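Local structure of dermonecrotic toxin (Pasteurella multocida, 2EBF) at residues Pro187-Ala192 against Phe305-Ala310; Arg371-Gln376 against Lys497-Ala502; Met621-Cys626 against His684-His689. The protein acts as a mitogenic, dermonecrotic toxin that induces bone resorption and is associated with atrophic rhinitis in pigs, its C-terminal region carrying a thiol-protease-like catalytic triad. All coordinates share one frame; numbering follows the deposited sequence.

The chemistry of the three contacts follows their place in the fold. Interactions 1 and 2 both belong to the C2 region, their centres about 39 Å apart, whereas interaction 3 lies in the C3 region, with its centre about 65 Å from each of the others. Interaction 2 is a buried contact between two neighbouring parallel strands, combining a regular set of backbone bonds with aromatic and aliphatic packing. Interaction 1, partly buried, ties a loop to the end of a short helix through backbone carbonyls and presents the loop to a sugar. Interaction 3, at the surface, joins two loops beside a disulfide and a phosphonate, with a water and a glutamine as its main links.

Interaction 1: Pro187-Ala192 against Phe305-Ala310; sequences PFRGYA and FEQAFA. With GLC (alpha-D-glucopyranose), chain B; GLC (alpha-D-glucopyranose), chain C.
Two backbone hydrogen bonds fasten Arg189 and Tyr191 to the C-terminal end of helix 305-309. Arg189 N reaches Gln307 O at 2.9 Å, in the carbonyl plane, and Tyr191 N meets Ala310 O at 2.9 Å on a straighter N-H line (162°). Between them Gly190, without a side chain, lets the loop backbone come close to the helix end, and its CA makes C-H...O contacts with Ala308 O (3.4 Å) and Ala310 O.

Side-chain contacts flank the bonds. The CG atoms of Arg189 and Gln307 run alongside each other 4.1 Å apart, and Gln307 CG lies against the carbonyl of Pro187. Phe188 carries its CG opposite the backbone N (chi1 179°), a torsion that folds the ring beneath Gly190 N and brings its rim to Ala310 O, 3.4 Å from CZ. Arg312 makes a cation-pi contact with this ring and Phe315 meets it edge-to-face.

Carbohydrate contacts use the same loop. One glucose gives its O6 hydrogen to Arg189 O at 2.7 Å, while the second, 1,1-linked to it, sets O5 near the plane of the Phe188 ring, 3.2 Å from CD1.

Carbonyls at the helix end are thus occupied by loop N-H and C-H groups, and the loop's own carbonyl and aromatic edge turn to the sugar, consistent with the helix end holding this wall of the glycan pocket in place.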
loop_
_atom_site.group_PDB
_atom_site.type_symbol
_atom_site.label_atom_id
_atom_site.label_comp_id
_atom_site.label_asym_id
_atom_site.label_seq_id
_atom_site.Cartn_x
_atom_site.Cartn_y
_atom_site.Cartn_z
ATOM N N PRO A 187 -18.150 -2.844 11.090
ATOM C CA PRO A 187 -18.387 -4.127 11.770
ATOM C C PRO A 187 -19.084 -5.078 10.806
ATOM O O PRO A 187 -20.118 -4.730 10.241
ATOM C CB PRO A 187 -19.311 -3.752 12.928
ATOM C CG PRO A 187 -19.000 -2.282 13.191
ATOM C CD PRO A 187 -18.750 -1.710 11.817
ATOM N N PHE A 188 -18.495 -6.250 10.597
ATOM C CA PHE A 188 -18.955 -7.178 9.565
ATOM C C PHE A 188 -20.322 -7.760 9.915
ATOM O O PHE A 188 -20.532 -8.228 11.031
ATOM C CB PHE A 188 -17.934 -8.300 9.367
ATOM C CG PHE A 188 -18.333 -9.317 8.325
ATOM C CD1 PHE A 188 -18.808 -10.566 8.710
ATOM C CD2 PHE A 188 -18.240 -9.024 6.968
ATOM C CE1 PHE A 188 -19.179 -11.521 7.766
ATOM C CE2 PHE A 188 -18.608 -9.974 6.000
ATOM C CZ PHE A 188 -19.079 -11.225 6.403
ATOM N N ARG A 189 -21.246 -7.718 8.956
ATOM C CA ARG A 189 -22.601 -8.218 9.188
ATOM C C ARG A 189 -23.064 -9.112 8.040
ATOM O O ARG A 189 -24.251 -9.382 7.899
ATOM C CB ARG A 189 -23.581 -7.051 9.370
ATOM C CG ARG A 189 -23.281 -6.124 10.561
ATOM C CD ARG A 189 -23.801 -6.692 11.863
ATOM N NE ARG A 189 -23.504 -5.829 13.009
ATOM C CZ ARG A 189 -22.415 -5.918 13.772
ATOM N NH1 ARG A 189 -21.483 -6.833 13.525
ATOM N NH2 ARG A 189 -22.254 -5.083 14.785
ATOM N N GLY A 190 -22.120 -9.563 7.222
ATOM C CA GLY A 190 -22.437 -10.329 6.023
ATOM C C GLY A 190 -22.510 -11.821 6.258
ATOM O O GLY A 190 -22.858 -12.275 7.355
ATOM N N TYR A 191 -22.156 -12.579 5.223
ATOM C CA TYR A 191 -22.380 -14.019 5.185
ATOM C C TYR A 191 -21.112 -14.817 5.478
ATOM O O TYR A 191 -20.092 -14.637 4.824
ATOM C CB TYR A 191 -22.958 -14.398 3.816
ATOM C CG TYR A 191 -23.272 -15.864 3.615
ATOM C CD1 TYR A 191 -24.389 -16.445 4.209
ATOM C CD2 TYR A 191 -22.472 -16.662 2.798
ATOM C CE1 TYR A 191 -24.688 -17.791 4.014
ATOM C CE2 TYR A 191 -22.761 -18.000 2.594
ATOM C CZ TYR A 191 -23.870 -18.561 3.203
ATOM O OH TYR A 191 -24.159 -19.894 3.004
ATOM N N ALA A 192 -21.189 -15.703 6.463
ATOM C CA ALA A 192 -20.038 -16.511 6.855
ATOM C C ALA A 192 -20.225 -17.989 6.527
ATOM O O ALA A 192 -19.398 -18.822 6.899
ATOM C CB ALA A 192 -19.756 -16.332 8.327
ATOM N N PHE A 305 -22.658 -1.617 1.848
ATOM C CA PHE A 305 -23.088 -2.710 0.965
ATOM C C PHE A 305 -22.348 -3.994 1.305
ATOM O O PHE A 305 -22.957 -5.056 1.496
ATOM C CB PHE A 305 -22.889 -2.344 -0.511
ATOM C CG PHE A 305 -23.464 -3.351 -1.473
ATOM C CD1 PHE A 305 -24.761 -3.195 -1.979
ATOM C CD2 PHE A 305 -22.713 -4.452 -1.880
ATOM C CE1 PHE A 305 -25.297 -4.124 -2.871
ATOM C CE2 PHE A 305 -23.240 -5.385 -2.764
ATOM C CZ PHE A 305 -24.535 -5.224 -3.262
ATOM N N GLU A 306 -21.025 -3.887 1.387
ATOM C CA GLU A 306 -20.186 -5.029 1.723
ATOM C C GLU A 306 -20.410 -5.475 3.166
ATOM O O GLU A 306 -20.452 -6.669 3.442
ATOM C CB GLU A 306 -18.714 -4.696 1.475
ATOM C CG GLU A 306 -18.397 -4.418 0.004
ATOM C CD GLU A 306 -18.557 -2.954 -0.385
ATOM O OE1 GLU A 306 -18.974 -2.137 0.464
ATOM O OE2 GLU A 306 -18.250 -2.624 -1.549
ATOM N N GLN A 307 -20.558 -4.510 4.077
ATOM C CA GLN A 307 -20.874 -4.795 5.482
ATOM C C GLN A 307 -22.100 -5.700 5.611
ATOM O O GLN A 307 -22.138 -6.600 6.450
ATOM C CB GLN A 307 -21.122 -3.494 6.258
ATOM C CG GLN A 307 -21.449 -3.728 7.734
ATOM C CD GLN A 307 -21.765 -2.463 8.501
ATOM O OE1 GLN A 307 -21.560 -2.396 9.718
ATOM N NE2 GLN A 307 -22.263 -1.456 7.805
ATOM N N ALA A 308 -23.090 -5.456 4.756
ATOM C CA ALA A 308 -24.360 -6.166 4.795
ATOM C C ALA A 308 -24.330 -7.515 4.076
ATOM O O ALA A 308 -24.915 -8.490 4.564
ATOM C CB ALA A 308 -25.469 -5.280 4.207
ATOM N N PHE A 309 -23.646 -7.574 2.930
ATOM C CA PHE A 309 -23.829 -8.688 1.988
ATOM C C PHE A 309 -22.595 -9.516 1.627
ATOM O O PHE A 309 -22.733 -10.645 1.142
ATOM C CB PHE A 309 -24.444 -8.184 0.682
ATOM C CG PHE A 309 -25.723 -7.412 0.852
ATOM C CD1 PHE A 309 -25.890 -6.186 0.210
ATOM C CD2 PHE A 309 -26.766 -7.912 1.628
ATOM C CE1 PHE A 309 -27.071 -5.462 0.336
ATOM C CE2 PHE A 309 -27.955 -7.196 1.769
ATOM C CZ PHE A 309 -28.111 -5.970 1.120
ATOM N N ALA A 310 -21.398 -8.967 1.831
ATOM C CA ALA A 310 -20.187 -9.669 1.423
ATOM C C ALA A 310 -20.056 -11.005 2.147
ATOM O O ALA A 310 -20.450 -11.129 3.310
ATOM C CB ALA A 310 -18.943 -8.796 1.656
HETATM C C1 GLC B . -22.288 -10.809 12.073
HETATM C C2 GLC B . -22.378 -10.336 13.524
HETATM C C3 GLC B . -23.678 -10.819 14.166
HETATM C C4 GLC B . -24.890 -10.394 13.330
HETATM C C5 GLC B . -24.732 -10.766 11.856
HETATM C C6 GLC B . -25.798 -10.054 11.031
HETATM O O2 GLC B . -21.239 -10.798 14.268
HETATM O O3 GLC B . -23.779 -10.275 15.485
HETATM O O4 GLC B . -26.077 -11.025 13.832
HETATM O O5 GLC B . -23.447 -10.403 11.335
HETATM O O6 GLC B . -25.802 -10.580 9.699
HETATM C C1 GLC C . -21.570 -12.696 10.797
HETATM C C2 GLC C . -21.961 -14.163 10.591
HETATM C C3 GLC C . -21.280 -15.047 11.640
HETATM C C4 GLC C . -19.763 -14.828 11.638
HETATM C C5 GLC C . -19.395 -13.337 11.743
HETATM C C6 GLC C . -17.897 -13.093 11.525
HETATM O O1 GLC C . -22.114 -12.228 12.034
HETATM O O2 GLC C . -23.388 -14.333 10.647
HETATM O O3 GLC C . -21.564 -16.422 11.361
HETATM O O4 GLC C . -19.166 -15.587 12.694
HETATM O O5 GLC C . -20.135 -12.546 10.799
HETATM O O6 GLC C . -17.499 -13.365 10.169
#

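Interaction 2: Arg371-Gln376 against Lys497-Ala502; sequences RGVAFQ and KFVVFA
Phe375 and Phe501 project together from neighbouring strands, their rings near parallel (15°) but strongly offset, centroids 5.2 Å apart. The closest touch is not ring on ring: Phe375 CB sits 3.5 Å from Phe501 CD1. Val499 presents CG1 to the edge of the Phe375 ring, 3.5 Å from CD1; this CG1 is anti to the backbone N (chi1 171°), which turns that methyl toward the ring and leaves CG2 to meet Val373 CG1. Helix 379-387 packs over this face through Phe384 and Phe385.

On the other face Phe498 leans across its partner strand. A chi1 of 61° places CG between the backbone N and the carbonyl carbon and swings the ring over Gly372, whose CA stands 4.2 Å from the ring centroid in a CH-pi contact. Ala374 and Val500 continue this face; helix 520-524 packs on Phe498 and Ala374, and Leu491 on Val500.

Between the two faces runs the parallel backbone pairing. Val500 N bonds to Val373 O at 3.1 Å, and Phe375 N to Val500 O at 2.8 Å, with Ala502 N and Phe498 N bonded likewise to Phe375 O and Arg371 O; the Val373 N bond to Phe498 O is weak. At the outer edge Lys497 CG lies over one face of the Arg371 guanidinium, 3.9 Å from CZ. Arg371 NH1 and Lys497 NZ, two like charges, come within 4.5 Å, and NZ is hydrogen-bonded to Asn395 O, which may ease their repulsion.

Strand 372-376 lies between 498-502 and 528-531, all parallel, in a mixed sheet with helices on both faces, the layered architecture of an alpha/beta domain.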
loop_
_atom_site.group_PDB
_atom_site.type_symbol
_atom_site.label_atom_id
_atom_site.label_comp_id
_atom_site.label_asym_id
_atom_site.label_seq_id
_atom_site.Cartn_x
_atom_site.Cartn_y
_atom_site.Cartn_z
ATOM N N ARG A 371 4.288 13.539 -26.945
ATOM C CA ARG A 371 3.888 12.136 -27.146
ATOM C C ARG A 371 2.542 11.814 -26.487
ATOM O O ARG A 371 2.125 10.662 -26.447
ATOM C CB ARG A 371 4.970 11.165 -26.650
ATOM C CG ARG A 371 6.398 11.517 -27.092
ATOM C CD ARG A 371 6.713 10.921 -28.442
ATOM N NE ARG A 371 6.429 9.490 -28.426
ATOM C CZ ARG A 371 6.687 8.653 -29.421
ATOM N NH1 ARG A 371 7.259 9.087 -30.540
ATOM N NH2 ARG A 371 6.374 7.371 -29.289
ATOM N N GLY A 372 1.866 12.837 -25.973
ATOM C CA GLY A 372 0.556 12.643 -25.379
ATOM C C GLY A 372 -0.063 13.924 -24.873
ATOM O O GLY A 372 0.618 14.942 -24.712
ATOM N N VAL A 373 -1.369 13.861 -24.633
ATOM C CA VAL A 373 -2.102 14.966 -24.035
ATOM C C VAL A 373 -3.327 14.403 -23.329
ATOM O O VAL A 373 -3.858 13.371 -23.727
ATOM C CB VAL A 373 -2.491 16.061 -25.085
ATOM C CG1 VAL A 373 -3.417 15.514 -26.155
ATOM C CG2 VAL A 373 -3.110 17.289 -24.403
ATOM N N ALA A 374 -3.750 15.066 -22.259
ATOM C CA ALA A 374 -4.973 14.682 -21.573
ATOM C C ALA A 374 -6.029 15.757 -21.742
ATOM O O ALA A 374 -5.724 16.958 -21.778
ATOM C CB ALA A 374 -4.722 14.419 -20.095
ATOM N N PHE A 375 -7.275 15.304 -21.839
ATOM C CA PHE A 375 -8.422 16.187 -21.890
ATOM C C PHE A 375 -9.268 15.902 -20.678
ATOM O O PHE A 375 -9.438 14.745 -20.290
ATOM C CB PHE A 375 -9.308 15.865 -23.089
ATOM C CG PHE A 375 -8.750 16.285 -24.409
ATOM C CD1 PHE A 375 -7.967 15.411 -25.159
ATOM C CD2 PHE A 375 -9.056 17.533 -24.936
ATOM C CE1 PHE A 375 -7.469 15.787 -26.404
ATOM C CE2 PHE A 375 -8.558 17.923 -26.184
ATOM C CZ PHE A 375 -7.771 17.040 -26.919
ATOM N N GLN A 376 -9.844 16.955 -20.118
ATOM C CA GLN A 376 -10.935 16.783 -19.184
ATOM C C GLN A 376 -12.053 15.923 -19.779
ATOM O O GLN A 376 -12.316 15.909 -20.987
ATOM C CB GLN A 376 -11.504 18.124 -18.748
ATOM C CG GLN A 376 -12.518 18.012 -17.627
ATOM C CD GLN A 376 -13.311 19.275 -17.437
ATOM O OE1 GLN A 376 -13.724 19.924 -18.403
ATOM N NE2 GLN A 376 -13.550 19.627 -16.190
ATOM N N LYS A 497 1.828 7.132 -28.940
ATOM C CA LYS A 497 1.348 8.509 -28.919
ATOM C C LYS A 497 -0.131 8.430 -28.572
ATOM O O LYS A 497 -0.919 7.861 -29.317
ATOM C CB LYS A 497 1.556 9.179 -30.277
ATOM C CG LYS A 497 3.014 9.436 -30.620
ATOM C CD LYS A 497 3.159 9.950 -32.043
ATOM C CE LYS A 497 4.564 10.471 -32.314
ATOM N NZ LYS A 497 4.681 10.931 -33.727
ATOM N N PHE A 498 -0.494 8.960 -27.412
ATOM C CA PHE A 498 -1.809 8.686 -26.860
ATOM C C PHE A 498 -2.556 9.955 -26.481
ATOM O O PHE A 498 -1.963 11.029 -26.338
ATOM C CB PHE A 498 -1.686 7.766 -25.635
ATOM C CG PHE A 498 -0.866 8.357 -24.519
ATOM C CD1 PHE A 498 -1.468 9.123 -23.526
ATOM C CD2 PHE A 498 0.521 8.170 -24.477
ATOM C CE1 PHE A 498 -0.713 9.678 -22.492
ATOM C CE2 PHE A 498 1.285 8.734 -23.449
ATOM C CZ PHE A 498 0.666 9.490 -22.464
ATOM N N VAL A 499 -3.866 9.802 -26.311
ATOM C CA VAL A 499 -4.716 10.819 -25.714
ATOM C C VAL A 499 -5.479 10.167 -24.559
ATOM O O VAL A 499 -5.952 9.037 -24.687
ATOM C CB VAL A 499 -5.719 11.383 -26.754
ATOM C CG1 VAL A 499 -6.750 12.268 -26.083
ATOM C CG2 VAL A 499 -4.985 12.129 -27.882
ATOM N N VAL A 500 -5.588 10.866 -23.429
ATOM C CA VAL A 500 -6.333 10.353 -22.276
ATOM C C VAL A 500 -7.475 11.292 -21.930
ATOM O O VAL A 500 -7.308 12.514 -21.955
ATOM C CB VAL A 500 -5.450 10.196 -21.000
ATOM C CG1 VAL A 500 -6.148 9.313 -19.940
ATOM C CG2 VAL A 500 -4.120 9.615 -21.327
ATOM N N PHE A 501 -8.625 10.713 -21.595
ATOM C CA PHE A 501 -9.761 11.468 -21.084
ATOM C C PHE A 501 -10.020 11.070 -19.642
ATOM O O PHE A 501 -10.217 9.891 -19.343
ATOM C CB PHE A 501 -11.010 11.213 -21.932
ATOM C CG PHE A 501 -10.898 11.734 -23.331
ATOM C CD1 PHE A 501 -11.300 13.038 -23.633
ATOM C CD2 PHE A 501 -10.384 10.928 -24.350
ATOM C CE1 PHE A 501 -11.196 13.532 -24.921
ATOM C CE2 PHE A 501 -10.278 11.408 -25.655
ATOM C CZ PHE A 501 -10.678 12.712 -25.947
ATOM N N ALA A 502 -10.032 12.059 -18.755
ATOM C CA ALA A 502 -10.155 11.796 -17.327
ATOM C C ALA A 502 -10.761 12.966 -16.576
ATOM O O ALA A 502 -10.647 14.117 -17.006
ATOM C CB ALA A 502 -8.786 11.444 -16.733
#

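Interaction 3: Met621-Cys626 against His684-His689; sequences MEAGSC and HLQFVH. With 2PO (phosphonate), chain D.
Gln686 is the side chain that reaches from the short 3-10 turn at 684-686 into the loop Met621-Cys626. Its CB rests on the backbone of Ala623, 3.7 Å from Ala623 CA. CG stands between the backbone N and the carbonyl carbon (chi1 73°), an orientation in which it lies over the centre of the Phe687 ring, 3.5 Å above the plane. Beyond CG the chain is extended; CD comes to 4.0 Å from Cys626 SG, and the terminal amide ends wedged between the backbone of Ala623 and Gly624 and the CB and SG of Cys626. At its base Gln686 CA makes a C-H...O contact with Met621 O, 3.4 Å away.

A water bridges the two backbones, donating to Met621 O and to Leu685 O, each at 2.7 Å. Beside it the CB atoms of Met621 and Leu685 pack at 3.6 Å, and Leu685 CD2 lies over one face of the His689 ring.

The shape of the first loop is set by a type II beta turn from Glu622 to Ser625, with Gly624 taking the positive phi of its third position. Both the N and OG of Ser625 bond to Glu622 O from the same face of the carbonyl, closing the turn twice over. The phosphonate lies by Ser625 and Cys626, 3.3 Å from Cys626 N to O1P, and is hydrogen-bonded to Asp627 N.

Cys626 thus sits on an anion-binding loop just ahead of helix 629-639, a placement consistent with the nucleophile loop of a thiol-protease-like site, here with the sulfur tied up in the disulfide to Cys620.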
loop_
_atom_site.group_PDB
_atom_site.type_symbol
_atom_site.label_atom_id
_atom_site.label_comp_id
_atom_site.label_asym_id
_atom_site.label_seq_id
_atom_site.Cartn_x
_atom_site.Cartn_y
_atom_site.Cartn_z
ATOM N N MET A 621 45.378 0.116 19.918
ATOM C CA MET A 621 44.783 -1.226 19.918
ATOM C C MET A 621 44.413 -1.795 21.289
ATOM O O MET A 621 44.010 -2.958 21.395
ATOM C CB MET A 621 45.624 -2.216 19.099
ATOM C CG MET A 621 47.055 -2.409 19.539
ATOM S SD MET A 621 48.096 -2.744 18.093
ATOM C CE MET A 621 48.924 -1.169 17.909
ATOM N N GLU A 622 44.541 -0.975 22.328
ATOM C CA GLU A 622 44.077 -1.360 23.652
ATOM C C GLU A 622 42.659 -0.858 23.876
ATOM O O GLU A 622 42.415 0.355 23.934
ATOM C CB GLU A 622 45.012 -0.854 24.749
ATOM C CG GLU A 622 44.513 -1.191 26.155
ATOM C CD GLU A 622 45.628 -1.360 27.165
ATOM O OE1 GLU A 622 45.362 -1.949 28.241
ATOM O OE2 GLU A 622 46.767 -0.915 26.891
ATOM N N ALA A 623 41.741 -1.817 23.996
ATOM C CA ALA A 623 40.320 -1.562 24.214
ATOM C C ALA A 623 40.075 -0.534 25.313
ATOM O O ALA A 623 40.594 -0.660 26.419
ATOM C CB ALA A 623 39.602 -2.870 24.533
ATOM N N GLY A 624 39.305 0.495 24.992
ATOM C CA GLY A 624 38.945 1.505 25.976
ATOM C C GLY A 624 39.870 2.698 26.102
ATOM O O GLY A 624 39.518 3.673 26.770
ATOM N N SER A 625 41.044 2.644 25.470
ATOM C CA SER A 625 42.003 3.753 25.571
ATOM C C SER A 625 42.188 4.534 24.264
ATOM O O SER A 625 43.134 5.304 24.125
ATOM C CB SER A 625 43.354 3.257 26.095
ATOM O OG SER A 625 44.129 2.704 25.051
ATOM N N CYS A 626 41.270 4.349 23.321
ATOM C CA CYS A 626 41.407 4.941 21.996
ATOM C C CYS A 626 40.367 6.022 21.704
ATOM O O CYS A 626 40.210 6.437 20.559
ATOM C CB CYS A 626 41.318 3.845 20.929
ATOM S SG CYS A 626 42.353 2.379 21.202
ATOM N N HIS A 684 40.809 -0.008 15.150
ATOM C CA HIS A 684 39.970 -1.201 14.995
ATOM C C HIS A 684 40.590 -2.484 15.577
ATOM O O HIS A 684 39.885 -3.476 15.796
ATOM C CB HIS A 684 39.614 -1.410 13.521
ATOM C CG HIS A 684 40.644 -2.182 12.758
ATOM N ND1 HIS A 684 41.898 -1.679 12.484
ATOM C CD2 HIS A 684 40.608 -3.420 12.215
ATOM C CE1 HIS A 684 42.590 -2.578 11.800
ATOM N NE2 HIS A 684 41.828 -3.641 11.625
ATOM N N LEU A 685 41.901 -2.471 15.818
ATOM C CA LEU A 685 42.579 -3.652 16.381
ATOM C C LEU A 685 42.282 -3.849 17.869
ATOM O O LEU A 685 42.707 -4.842 18.465
ATOM C CB LEU A 685 44.094 -3.632 16.110
ATOM C CG LEU A 685 44.559 -3.865 14.663
ATOM C CD1 LEU A 685 46.071 -4.023 14.628
ATOM C CD2 LEU A 685 43.877 -5.074 14.004
ATOM N N GLN A 686 41.540 -2.916 18.469
ATOM C CA GLN A 686 41.038 -3.145 19.823
ATOM C C GLN A 686 40.002 -4.280 19.834
ATOM O O GLN A 686 39.681 -4.833 20.887
ATOM C CB GLN A 686 40.559 -1.841 20.504
ATOM C CG GLN A 686 39.269 -1.239 20.024
ATOM C CD GLN A 686 39.080 0.219 20.488
ATOM O OE1 GLN A 686 39.052 1.145 19.668
ATOM N NE2 GLN A 686 38.955 0.422 21.800
ATOM N N PHE A 687 39.517 -4.637 18.643
ATOM C CA PHE A 687 38.511 -5.680 18.464
ATOM C C PHE A 687 39.134 -6.889 17.803
ATOM O O PHE A 687 40.114 -6.769 17.066
ATOM C CB PHE A 687 37.333 -5.170 17.619
ATOM C CG PHE A 687 36.786 -3.862 18.096
ATOM C CD1 PHE A 687 36.222 -3.756 19.365
ATOM C CD2 PHE A 687 36.847 -2.733 17.288
ATOM C CE1 PHE A 687 35.738 -2.532 19.834
ATOM C CE2 PHE A 687 36.360 -1.511 17.746
ATOM C CZ PHE A 687 35.796 -1.410 19.009
ATOM N N VAL A 688 38.534 -8.049 18.053
ATOM C CA VAL A 688 39.048 -9.325 17.557
ATOM C C VAL A 688 39.268 -9.289 16.035
ATOM O O VAL A 688 38.443 -8.738 15.289
ATOM C CB VAL A 688 38.144 -10.500 18.029
ATOM C CG1 VAL A 688 36.803 -10.512 17.301
ATOM C CG2 VAL A 688 38.852 -11.806 17.868
ATOM N N HIS A 689 40.386 -9.862 15.589
ATOM C CA HIS A 689 40.865 -9.671 14.218
ATOM C C HIS A 689 41.781 -10.796 13.774
ATOM O O HIS A 689 42.312 -11.549 14.603
ATOM C CB HIS A 689 41.640 -8.351 14.122
ATOM C CG HIS A 689 42.763 -8.241 15.107
ATOM N ND1 HIS A 689 44.024 -8.745 14.858
ATOM C CD2 HIS A 689 42.809 -7.707 16.349
ATOM C CE1 HIS A 689 44.801 -8.514 15.901
ATOM N NE2 HIS A 689 44.090 -7.884 16.818
HETATM P P 2PO D . 41.001 7.404 26.244
HETATM O O1P 2PO D . 39.912 6.278 25.653
HETATM O O2P 2PO D . 40.858 9.021 25.825
HETATM O O3P 2PO D . 42.228 6.899 27.267
HETATM O O HOH W 1 43.661 -5.622 20.882
#